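Microcin B17-processing protein McbD (Escherichia coli str. K-12 substr. MG1655, PDB 6GRH) is the YcaO-family component of microcin B17 biosynthesis, needed to process the inactive precursor peptide McbA into the active antibiotic. Local coordinates at residues M16-K21 with M26-Q31; I195-E200 with S258-W263; L203-E208 with Q264-L269; S237-S242 with N271-G276. The protein carries 1 engineered substitution. All blocks are in the same frame, centred on the assembly; numbering follows the deposited sequence.

Interaction 1 (M16-K21 with M26-Q31)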
# COMPACT_ATOMS: atom_id res chain seq x y z
N MET E 16 -19.67 16.38 0.92
CA MET E 16 -20.55 15.24 0.80
C MET E 16 -20.01 14.11 1.66
O MET E 16 -18.79 13.91 1.76
CB MET E 16 -20.70 14.73 -0.61
CG MET E 16 -21.69 13.57 -0.63
SD MET E 16 -22.16 13.08 -2.27
CE MET E 16 -23.38 11.86 -1.82
N ALA E 17 -20.92 13.41 2.32
CA ALA E 17 -20.56 12.28 3.17
C ALA E 17 -21.67 11.21 3.19
O ALA E 17 -22.86 11.52 3.21
CB ALA E 17 -20.25 12.76 4.57
N MET E 18 -21.25 9.96 3.13
CA MET E 18 -22.12 8.83 3.40
C MET E 18 -21.79 8.42 4.83
O MET E 18 -20.64 8.16 5.17
CB MET E 18 -21.81 7.71 2.43
CG MET E 18 -22.66 6.48 2.60
SD MET E 18 -22.14 5.24 1.39
CE MET E 18 -21.16 4.13 2.37
N SER E 19 -22.80 8.39 5.68
CA SER E 19 -22.60 8.03 7.07
C SER E 19 -22.26 6.53 7.30
O SER E 19 -22.91 5.66 6.75
CB SER E 19 -23.83 8.40 7.90
OG SER E 19 -23.61 7.98 9.24
N PRO E 20 -21.22 6.24 8.11
CA PRO E 20 -21.05 4.89 8.62
C PRO E 20 -22.26 4.43 9.40
O PRO E 20 -23.00 5.27 9.95
CB PRO E 20 -19.88 5.03 9.61
CG PRO E 20 -19.18 6.24 9.20
CD PRO E 20 -20.22 7.17 8.67
N LYS E 21 -22.46 3.11 9.44
CA LYS E 21 -23.50 2.50 10.25
C LYS E 21 -23.01 1.13 10.68
O LYS E 21 -22.32 0.44 9.92
CB LYS E 21 -24.79 2.38 9.44
CG LYS E 21 -24.73 1.28 8.38
CD LYS E 21 -25.92 1.34 7.43
CE LYS E 21 -25.66 0.51 6.19
NZ LYS E 21 -26.66 0.66 5.10
N MET E 26 -29.65 -1.61 8.18
CA MET E 26 -30.27 -0.29 8.20
C MET E 26 -29.99 0.38 6.87
O MET E 26 -29.01 0.04 6.19
CB MET E 26 -29.81 0.54 9.39
CG MET E 26 -30.51 0.16 10.71
SD MET E 26 -32.27 0.59 10.77
CE MET E 26 -32.75 0.28 12.48
N PRO E 27 -30.85 1.33 6.46
CA PRO E 27 -30.59 2.07 5.22
C PRO E 27 -29.33 2.92 5.35
O PRO E 27 -28.94 3.28 6.43
CB PRO E 27 -31.83 2.94 5.02
CG PRO E 27 -32.66 2.81 6.24
CD PRO E 27 -32.13 1.69 7.09
N THR E 28 -28.70 3.18 4.22
CA THR E 28 -27.59 4.08 4.14
C THR E 28 -28.16 5.49 4.08
O THR E 28 -29.17 5.71 3.41
CB THR E 28 -26.77 3.79 2.86
OG1 THR E 28 -26.15 2.51 3.00
CG2 THR E 28 -25.67 4.83 2.61
N PHE E 29 -27.46 6.42 4.72
CA PHE E 29 -27.81 7.81 4.77
C PHE E 29 -26.65 8.60 4.19
O PHE E 29 -25.50 8.40 4.61
CB PHE E 29 -28.03 8.21 6.22
CG PHE E 29 -28.36 9.66 6.42
CD1 PHE E 29 -29.68 10.13 6.26
CD2 PHE E 29 -27.37 10.58 6.78
CE1 PHE E 29 -29.98 11.48 6.45
CE2 PHE E 29 -27.67 11.92 6.99
CZ PHE E 29 -28.97 12.37 6.83
N SER E 30 -26.94 9.46 3.22
CA SER E 30 -25.92 10.31 2.58
C SER E 30 -26.38 11.74 2.66
O SER E 30 -27.56 12.02 2.52
CB SER E 30 -25.69 9.92 1.12
OG SER E 30 -25.16 8.60 1.01
N GLN E 31 -25.43 12.66 2.86
CA GLN E 31 -25.78 14.03 3.10
C GLN E 31 -24.76 14.98 2.45
O GLN E 31 -23.57 14.68 2.41
CB GLN E 31 -25.84 14.27 4.61
CG GLN E 31 -26.28 15.66 5.01
CD GLN E 31 -26.58 15.79 6.50
OE1 GLN E 31 -27.73 15.89 6.88
NE2 GLN E 31 -25.56 15.78 7.32
O HOH W 1 -25.46 5.21 6.46
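The Phe29 ring meets Ser19 at its edge. Ser19 CB lies near the ring plane, 4.3 Å from Phe29 CD2. The same ring also packs on Gln264 and Cys268 of helix 251-275. Beside it the backbones pair: Ser19 N gives its hydrogen to Phe29 O at 2.9 Å, and a water that donates to Ser19 O accepts from Phe29 N. This is a beta hairpin. Residues 16-18 and 28-31, on strands 15-18 and 28-33, run antiparallel at 172°, with Ala17 and Gln31 as a hydrogen-bonded pair and Met18 and Ser30 as a non-hydrogen-bonded one. On the Met18 face, Met18 CG presses on Thr28 CG2 at 3.4 Å, tighter than usual for two carbons. Met18 CG also lies 3.6 Å from Ser30 OG, which is hydrogen-bonded to Ser50 OG. Lys21 spans the turn end of the hairpin, in one of its two modelled conformers. Its chain leaves CB between the backbone N and the carbonyl carbon (chi1 73°) and then runs extended. Lys21 NZ hydrogen-bonds to Met26 O at 2.7 Å, tilted 28° from that carbonyl plane, and to Thr28 OG1 at 2.8 Å. NZ also forms a salt bridge with Glu294 of the McbB chain.

Interaction 2 (I195-E200 with S258-W263); sequences INHIDE and SVVELW
Ile198 meets Val259 and Val260 where two helices cross. Helix 196-208 and helix 251-275 lie on the same face of a mixed beta sheet, an alpha/beta layer within the YcaO domain. Their short segments here cross at 55°, with axes 9.9 Å apart. Aliphatic branches and the His197 ring bridge that spacing.

Ile198 CB carries two branches that go to different neighbours. CG2 sits anti to the backbone N and takes Val259, with Val259 CG1 4.0 Å from Ile198 CG2. These two side chains meet at a slant. The other branch starts at CG1, which is turned anti to the carbonyl carbon (chi1 -57°). CG1 lies over one face of the His197 ring, 4.1 Å above its plane and offset toward the rim. The preceding residue on the helix thus lines the path of this branch. At chi2 (-56°) the chain bends, and CD1 ends against Val260 CG2. The two side chains cross there at about a right angle.

Val259 points toward helix 196-208 and also packs on Ile201 and Leu202 of that helix. On its sheet side it touches Thr228 of strand 224-231.

Val260 CG2 is shared by two partners. It stands at the edge of the His197 imidazole, near the ring plane, 4.0 Å from His197 CD2. Val260 CG2 is also 3.4 Å from Ile198 CD1, closer than ordinary van der Waals contact between carbons.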
# COMPACT_ATOMS: atom_id res chain seq x y z
N ILE E 195 -38.54 -7.10 2.58
CA ILE E 195 -37.36 -6.32 2.26
C ILE E 195 -36.67 -6.00 3.58
O ILE E 195 -37.26 -5.31 4.43
CB ILE E 195 -37.72 -5.06 1.47
CG1 ILE E 195 -38.47 -5.44 0.18
CG2 ILE E 195 -36.46 -4.25 1.19
CD1 ILE E 195 -38.89 -4.28 -0.69
N ASN E 196 -35.45 -6.50 3.76
CA ASN E 196 -34.78 -6.50 5.06
C ASN E 196 -34.70 -5.11 5.73
O ASN E 196 -35.03 -4.99 6.90
CB ASN E 196 -33.37 -7.13 4.99
CG ASN E 196 -33.40 -8.65 5.09
OD1 ASN E 196 -34.45 -9.28 4.98
ND2 ASN E 196 -32.25 -9.25 5.32
N HIS E 197 -34.34 -4.08 4.98
CA HIS E 197 -34.17 -2.76 5.60
C HIS E 197 -35.50 -2.10 5.98
O HIS E 197 -35.54 -1.33 6.93
CB HIS E 197 -33.23 -1.83 4.83
CG HIS E 197 -33.76 -1.31 3.53
ND1 HIS E 197 -33.71 -2.04 2.36
CD2 HIS E 197 -34.30 -0.11 3.21
CE1 HIS E 197 -34.21 -1.31 1.37
NE2 HIS E 197 -34.58 -0.14 1.86
N ILE E 198 -36.58 -2.49 5.30
CA ILE E 198 -37.91 -1.93 5.58
C ILE E 198 -38.44 -2.58 6.85
O ILE E 198 -38.93 -1.90 7.76
CB ILE E 198 -38.87 -2.14 4.39
CG1 ILE E 198 -38.29 -1.52 3.12
CG2 ILE E 198 -40.26 -1.60 4.69
CD1 ILE E 198 -37.94 -0.04 3.22
N ASP E 199 -38.33 -3.90 6.92
CA ASP E 199 -38.77 -4.65 8.09
C ASP E 199 -37.98 -4.31 9.35
O ASP E 199 -38.54 -4.28 10.43
CB ASP E 199 -38.73 -6.15 7.79
CG ASP E 199 -39.72 -6.55 6.69
OD1 ASP E 199 -40.72 -5.82 6.49
OD2 ASP E 199 -39.50 -7.56 6.01
N GLU E 200 -36.69 -4.05 9.20
CA GLU E 200 -35.84 -3.58 10.30
C GLU E 200 -36.37 -2.25 10.89
O GLU E 200 -36.51 -2.12 12.11
CB GLU E 200 -34.41 -3.41 9.79
CG GLU E 200 -33.36 -3.25 10.87
CD GLU E 200 -32.73 -4.55 11.32
OE1 GLU E 200 -33.21 -5.67 10.97
OE2 GLU E 200 -31.72 -4.45 12.05
N SER E 258 -42.11 5.15 1.62
CA SER E 258 -42.71 5.90 2.74
C SER E 258 -42.04 5.61 4.10
O SER E 258 -41.75 6.52 4.88
CB SER E 258 -44.20 5.61 2.82
OG SER E 258 -44.78 6.37 3.85
N VAL E 259 -41.79 4.33 4.35
CA VAL E 259 -41.12 3.90 5.57
C VAL E 259 -39.71 4.53 5.68
O VAL E 259 -39.32 5.01 6.75
CB VAL E 259 -41.08 2.37 5.67
CG1 VAL E 259 -40.16 1.85 6.77
CG2 VAL E 259 -42.49 1.86 5.89
N VAL E 260 -38.98 4.54 4.56
CA VAL E 260 -37.61 5.08 4.55
C VAL E 260 -37.64 6.61 4.69
O VAL E 260 -36.77 7.20 5.34
CB VAL E 260 -36.82 4.64 3.30
CG1 VAL E 260 -35.45 5.30 3.28
CG2 VAL E 260 -36.64 3.14 3.30
N GLU E 261 -38.63 7.25 4.07
CA GLU E 261 -38.84 8.70 4.28
C GLU E 261 -39.10 9.01 5.76
O GLU E 261 -38.53 9.95 6.29
CB GLU E 261 -40.00 9.22 3.43
CG GLU E 261 -39.72 9.24 1.93
CD GLU E 261 -38.96 10.47 1.46
OE1 GLU E 261 -39.04 11.55 2.11
OE2 GLU E 261 -38.28 10.37 0.42
N LEU E 262 -39.93 8.21 6.42
CA LEU E 262 -40.13 8.37 7.85
C LEU E 262 -38.81 8.23 8.64
O LEU E 262 -38.47 9.09 9.43
CB LEU E 262 -41.20 7.40 8.37
CG LEU E 262 -41.69 7.63 9.81
CD1 LEU E 262 -43.11 7.08 10.01
CD2 LEU E 262 -40.73 7.05 10.85
N TRP E 263 -38.09 7.14 8.42
CA TRP E 263 -36.81 6.92 9.09
C TRP E 263 -35.84 8.10 8.88
O TRP E 263 -35.20 8.57 9.83
CB TRP E 263 -36.17 5.64 8.60
CG TRP E 263 -34.87 5.39 9.28
CD1 TRP E 263 -34.69 4.88 10.51
CD2 TRP E 263 -33.59 5.70 8.76
NE1 TRP E 263 -33.34 4.83 10.80
CE2 TRP E 263 -32.65 5.33 9.74
CE3 TRP E 263 -33.14 6.26 7.56
CZ2 TRP E 263 -31.27 5.48 9.56
CZ3 TRP E 263 -31.76 6.42 7.37
CH2 TRP E 263 -30.84 6.03 8.37

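Interaction 3 (L203-E208 with Q264-L269); sequences LALRSE and QSYICL
Leu205 and Tyr266 form the closely packed, apolar part of this contact, with Leu205 CD2 4.1 Å from Tyr266 CE2. The methyl approaches the ring obliquely, and the two side chains slide past each other in opposite directions. Tyr266 reaches across because its ring is anti to the backbone N (chi1 -178°).

The polar side is looser. There Tyr266 OH is 4.0 Å from Glu208 CG, and the carboxylate and phenol planes stand 81° apart. The two polar ends do not pair with each other. Tyr266 OH is hydrogen-bonded to Gly65 O of the McbC chain, and Glu208 OE2 to Ser237 OG and to Ser67 of McbC. The direct contact is thin, burying 101 Å² in all, and the nearest CA atoms, of Leu205 and Tyr266, are 10.1 Å apart. Phe66 of McbC completes it, stacking on the Tyr266 ring and packing on Leu205 and Glu208.

The contact joins the C-terminal end of helix 196-208 to helix 251-275. Strand 224-231 lies beside it, with Tyr230 packing on Leu205 and Glu208, and Ser242 of strand 241-248 touches Tyr266.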
# COMPACT_ATOMS: atom_id res chain seq x y z
N LEU E 203 -39.95 -2.91 12.54
CA LEU E 203 -39.82 -3.58 13.84
C LEU E 203 -39.31 -2.60 14.94
O LEU E 203 -39.84 -2.57 16.04
CB LEU E 203 -38.89 -4.79 13.74
CG LEU E 203 -38.91 -5.72 14.96
CD1 LEU E 203 -40.30 -6.29 15.18
CD2 LEU E 203 -37.89 -6.83 14.81
N ALA E 204 -38.29 -1.82 14.60
CA ALA E 204 -37.75 -0.85 15.54
C ALA E 204 -38.81 0.17 15.97
O ALA E 204 -38.94 0.46 17.16
CB ALA E 204 -36.54 -0.15 14.94
N LEU E 205 -39.59 0.67 15.00
CA LEU E 205 -40.67 1.64 15.30
C LEU E 205 -41.75 1.03 16.18
O LEU E 205 -42.20 1.66 17.14
CB LEU E 205 -41.29 2.20 14.02
CG LEU E 205 -40.38 3.04 13.12
CD1 LEU E 205 -41.12 3.41 11.84
CD2 LEU E 205 -39.89 4.29 13.83
N ARG E 206 -42.16 -0.20 15.85
CA ARG E 206 -43.12 -0.98 16.65
C ARG E 206 -42.64 -1.24 18.07
O ARG E 206 -43.44 -1.26 19.00
CB ARG E 206 -43.41 -2.33 15.99
CG ARG E 206 -44.31 -2.29 14.76
CD ARG E 206 -44.63 -3.70 14.25
NE ARG E 206 -45.04 -3.68 12.85
CZ ARG E 206 -44.42 -4.31 11.86
NH1 ARG E 206 -43.34 -5.05 12.10
NH2 ARG E 206 -44.89 -4.22 10.62
N SER E 207 -41.33 -1.42 18.25
CA SER E 207 -40.74 -1.62 19.59
C SER E 207 -40.63 -0.31 20.39
O SER E 207 -40.77 -0.32 21.60
CB SER E 207 -39.39 -2.37 19.52
OG SER E 207 -38.34 -1.57 19.02
N GLU E 208 -40.41 0.81 19.71
CA GLU E 208 -40.25 2.12 20.36
C GLU E 208 -41.61 2.78 20.66
O GLU E 208 -41.74 3.52 21.63
CB GLU E 208 -39.41 3.03 19.48
CG GLU E 208 -38.87 4.29 20.18
CD GLU E 208 -37.56 4.10 20.95
OE1 GLU E 208 -36.97 2.97 20.96
OE2 GLU E 208 -37.08 5.12 21.52
N GLN E 264 -35.75 8.57 7.65
CA GLN E 264 -34.95 9.74 7.34
C GLN E 264 -35.34 10.96 8.18
O GLN E 264 -34.47 11.60 8.77
CB GLN E 264 -35.00 10.06 5.84
CG GLN E 264 -34.02 11.17 5.50
CD GLN E 264 -33.93 11.52 4.02
OE1 GLN E 264 -32.88 11.96 3.56
NE2 GLN E 264 -35.03 11.37 3.29
N SER E 265 -36.63 11.30 8.27
CA SER E 265 -37.04 12.46 9.08
C SER E 265 -36.82 12.20 10.54
O SER E 265 -36.42 13.07 11.25
CB SER E 265 -38.50 12.81 8.85
OG SER E 265 -38.67 13.18 7.49
N TYR E 266 -37.10 10.98 10.98
CA TYR E 266 -36.90 10.58 12.38
C TYR E 266 -35.44 10.77 12.78
O TYR E 266 -35.15 11.41 13.80
CB TYR E 266 -37.29 9.11 12.52
CG TYR E 266 -37.20 8.50 13.89
CD1 TYR E 266 -35.98 8.20 14.48
CD2 TYR E 266 -38.35 8.13 14.56
CE1 TYR E 266 -35.90 7.61 15.73
CE2 TYR E 266 -38.29 7.53 15.80
CZ TYR E 266 -37.06 7.27 16.38
OH TYR E 266 -36.99 6.67 17.60
N ILE E 267 -34.52 10.21 11.99
CA ILE E 267 -33.12 10.23 12.38
C ILE E 267 -32.47 11.62 12.25
O ILE E 267 -31.65 11.98 13.11
CB ILE E 267 -32.30 9.12 11.67
CG1 ILE E 267 -31.07 8.78 12.50
CG2 ILE E 267 -31.93 9.50 10.25
CD1 ILE E 267 -31.40 8.15 13.83
N CYS E 268 -32.84 12.41 11.24
CA CYS E 268 -32.31 13.78 11.12
C CYS E 268 -32.70 14.63 12.31
O CYS E 268 -31.85 15.29 12.91
CB CYS E 268 -32.75 14.45 9.82
SG CYS E 268 -31.91 13.69 8.39
N LEU E 269 -33.98 14.61 12.68
CA LEU E 269 -34.40 15.34 13.87
C LEU E 269 -33.80 14.76 15.15
O LEU E 269 -33.35 15.52 16.00
CB LEU E 269 -35.92 15.42 13.97
CG LEU E 269 -36.49 16.24 15.12
CD1 LEU E 269 -35.83 17.61 15.29
CD2 LEU E 269 -37.98 16.39 14.88

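Interaction 4 (S237-S242 with N271-G276); sequences SRIKYS and NFLIGG
Arg238 lays one face of its guanidinium on a methyl of Ile274. Ile274 CG2 stands 3.4 Å above the plane, over the centre of the group, and the two side chains cross at about a right angle. Ile274 CG2 is 3.5 Å from Arg238 CZ. This is packing of an aliphatic group on a flat cation, so the N-H groups at the rim can serve other partners. NH1 does so: it is hydrogen-bonded to Ser2 O of the McbC chain. The arginine chain bends at chi2 (90°), which carries its end over the helix.

Leu273 is turned toward segment 237-242 and meets the backbone end of Arg238. Leu273 CD1 lies 4.0 Å from Arg238 CB and 3.9 Å from Arg238 O. That same methyl reaches Ile239, with Ile239 CD1 4.1 Å from Leu273 CD1, and their chains run diagonally to one another. Leu273 CD1 thus sits against both Arg238 and Ile239.

Within segment 237-242, Lys240 NZ hydrogen-bonds to Ser237 O at 2.6 Å, in the plane of that carbonyl. Arg238 O, which Leu273 CD1 touches, accepts a hydrogen bond from Asn294 ND2.

The contact joins the loop leading into strand 241-248 to the last turn of helix 251-275, just before Gly276 leaves helical geometry with positive phi. Ile239 also packs on Tyr266 and Leu269 of that helix, and Tyr241 packs on helices 285-292 and 296-304.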
# COMPACT_ATOMS: atom_id res chain seq x y z
N SER E 237 -37.58 8.64 24.70
CA SER E 237 -37.52 8.88 23.26
C SER E 237 -37.53 10.38 22.96
O SER E 237 -38.38 11.10 23.47
CB SER E 237 -38.70 8.23 22.54
OG SER E 237 -38.67 6.82 22.70
N ARG E 238 -36.60 10.84 22.12
CA ARG E 238 -36.57 12.23 21.67
C ARG E 238 -37.60 12.49 20.58
O ARG E 238 -38.15 13.58 20.50
CB ARG E 238 -35.18 12.60 21.15
CG ARG E 238 -34.14 12.81 22.24
CD ARG E 238 -33.38 11.54 22.60
NE ARG E 238 -32.15 11.84 23.36
CZ ARG E 238 -31.17 10.97 23.63
NH1 ARG E 238 -31.23 9.70 23.22
NH2 ARG E 238 -30.12 11.38 24.34
N ILE E 239 -37.85 11.51 19.72
CA ILE E 239 -38.86 11.64 18.68
C ILE E 239 -40.18 11.08 19.18
O ILE E 239 -40.31 9.87 19.38
CB ILE E 239 -38.44 10.95 17.37
CG1 ILE E 239 -37.07 11.44 16.89
CG2 ILE E 239 -39.51 11.14 16.30
CD1 ILE E 239 -36.94 12.93 16.66
N LYS E 240 -41.15 11.97 19.38
CA LYS E 240 -42.47 11.59 19.83
C LYS E 240 -43.41 11.33 18.65
O LYS E 240 -44.44 10.67 18.82
CB LYS E 240 -43.07 12.71 20.68
CG LYS E 240 -42.17 13.26 21.79
CD LYS E 240 -41.72 12.17 22.76
CE LYS E 240 -40.99 12.79 23.94
NZ LYS E 240 -40.52 11.75 24.89
N TYR E 241 -43.06 11.86 17.48
CA TYR E 241 -43.89 11.82 16.29
C TYR E 241 -43.01 11.89 15.06
O TYR E 241 -42.04 12.65 15.03
CB TYR E 241 -44.90 12.99 16.28
CG TYR E 241 -45.56 13.28 14.94
CD1 TYR E 241 -46.58 12.47 14.45
CD2 TYR E 241 -45.16 14.36 14.16
CE1 TYR E 241 -47.18 12.72 13.23
CE2 TYR E 241 -45.75 14.62 12.93
CZ TYR E 241 -46.76 13.79 12.46
OH TYR E 241 -47.36 14.05 11.22
N SER E 242 -43.35 11.12 14.03
CA SER E 242 -42.73 11.30 12.72
C SER E 242 -43.65 10.80 11.63
O SER E 242 -44.67 10.16 11.91
CB SER E 242 -41.37 10.60 12.66
OG SER E 242 -40.66 11.05 11.52
N ASN E 271 -30.89 13.36 15.50
CA ASN E 271 -29.49 13.75 15.53
C ASN E 271 -29.28 15.23 15.80
O ASN E 271 -28.30 15.61 16.46
CB ASN E 271 -28.80 13.37 14.23
CG ASN E 271 -28.49 11.88 14.15
OD1 ASN E 271 -28.45 11.18 15.17
ND2 ASN E 271 -28.25 11.40 12.96
N PHE E 272 -30.20 16.05 15.27
CA PHE E 272 -30.30 17.46 15.64
C PHE E 272 -30.47 17.60 17.17
O PHE E 272 -29.71 18.34 17.83
CB PHE E 272 -31.45 18.12 14.86
CG PHE E 272 -31.56 19.60 15.08
CD1 PHE E 272 -32.23 20.10 16.19
CD2 PHE E 272 -30.92 20.48 14.22
CE1 PHE E 272 -32.30 21.47 16.42
CE2 PHE E 272 -30.99 21.86 14.44
CZ PHE E 272 -31.67 22.35 15.54
N LEU E 273 -31.41 16.84 17.74
CA LEU E 273 -31.70 16.95 19.18
C LEU E 273 -30.61 16.41 20.12
O LEU E 273 -30.41 16.97 21.18
CB LEU E 273 -33.05 16.30 19.52
CG LEU E 273 -34.29 16.94 18.89
CD1 LEU E 273 -35.47 15.99 19.02
CD2 LEU E 273 -34.62 18.28 19.53
N ILE E 274 -29.91 15.34 19.75
CA ILE E 274 -28.81 14.82 20.59
C ILE E 274 -27.49 15.56 20.33
O ILE E 274 -26.57 15.51 21.14
CB ILE E 274 -28.61 13.29 20.45
CG1 ILE E 274 -28.13 12.89 19.05
CG2 ILE E 274 -29.89 12.56 20.81
CD1 ILE E 274 -27.53 11.51 18.99
N GLY E 275 -27.41 16.23 19.18
CA GLY E 275 -26.36 17.19 18.91
C GLY E 275 -26.43 18.46 19.77
O GLY E 275 -25.43 19.13 19.93
N GLY E 276 -27.60 18.79 20.30
CA GLY E 276 -27.78 19.99 21.13
C GLY E 276 -27.78 21.30 20.35
O GLY E 276 -27.51 22.36 20.92

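How the interactions relate
Interaction 1 comes first along the chain and is complete before the others begin. The segments of interactions 2, 3 and 4 alternate in sequence, and all three use helix 251-275. Going down that helix, interaction 2 comes first, then 3, then 4. Interactions 2 and 3 also share helix 196-208, and their centres are about 9 Å apart. Interactions 3 and 4 have centres about 10 Å apart and are joined by the probable hydrogen bond of Glu208 OE2 with Ser237 OG. The hairpin of interaction 1, its centre about 15 Å from that of interaction 2, packs on the same helix through Pro27 and Phe29. One long helix therefore packs on the N-terminal hairpin, on helix 196-208 and on the loop before strand 241-248, with McbC alongside.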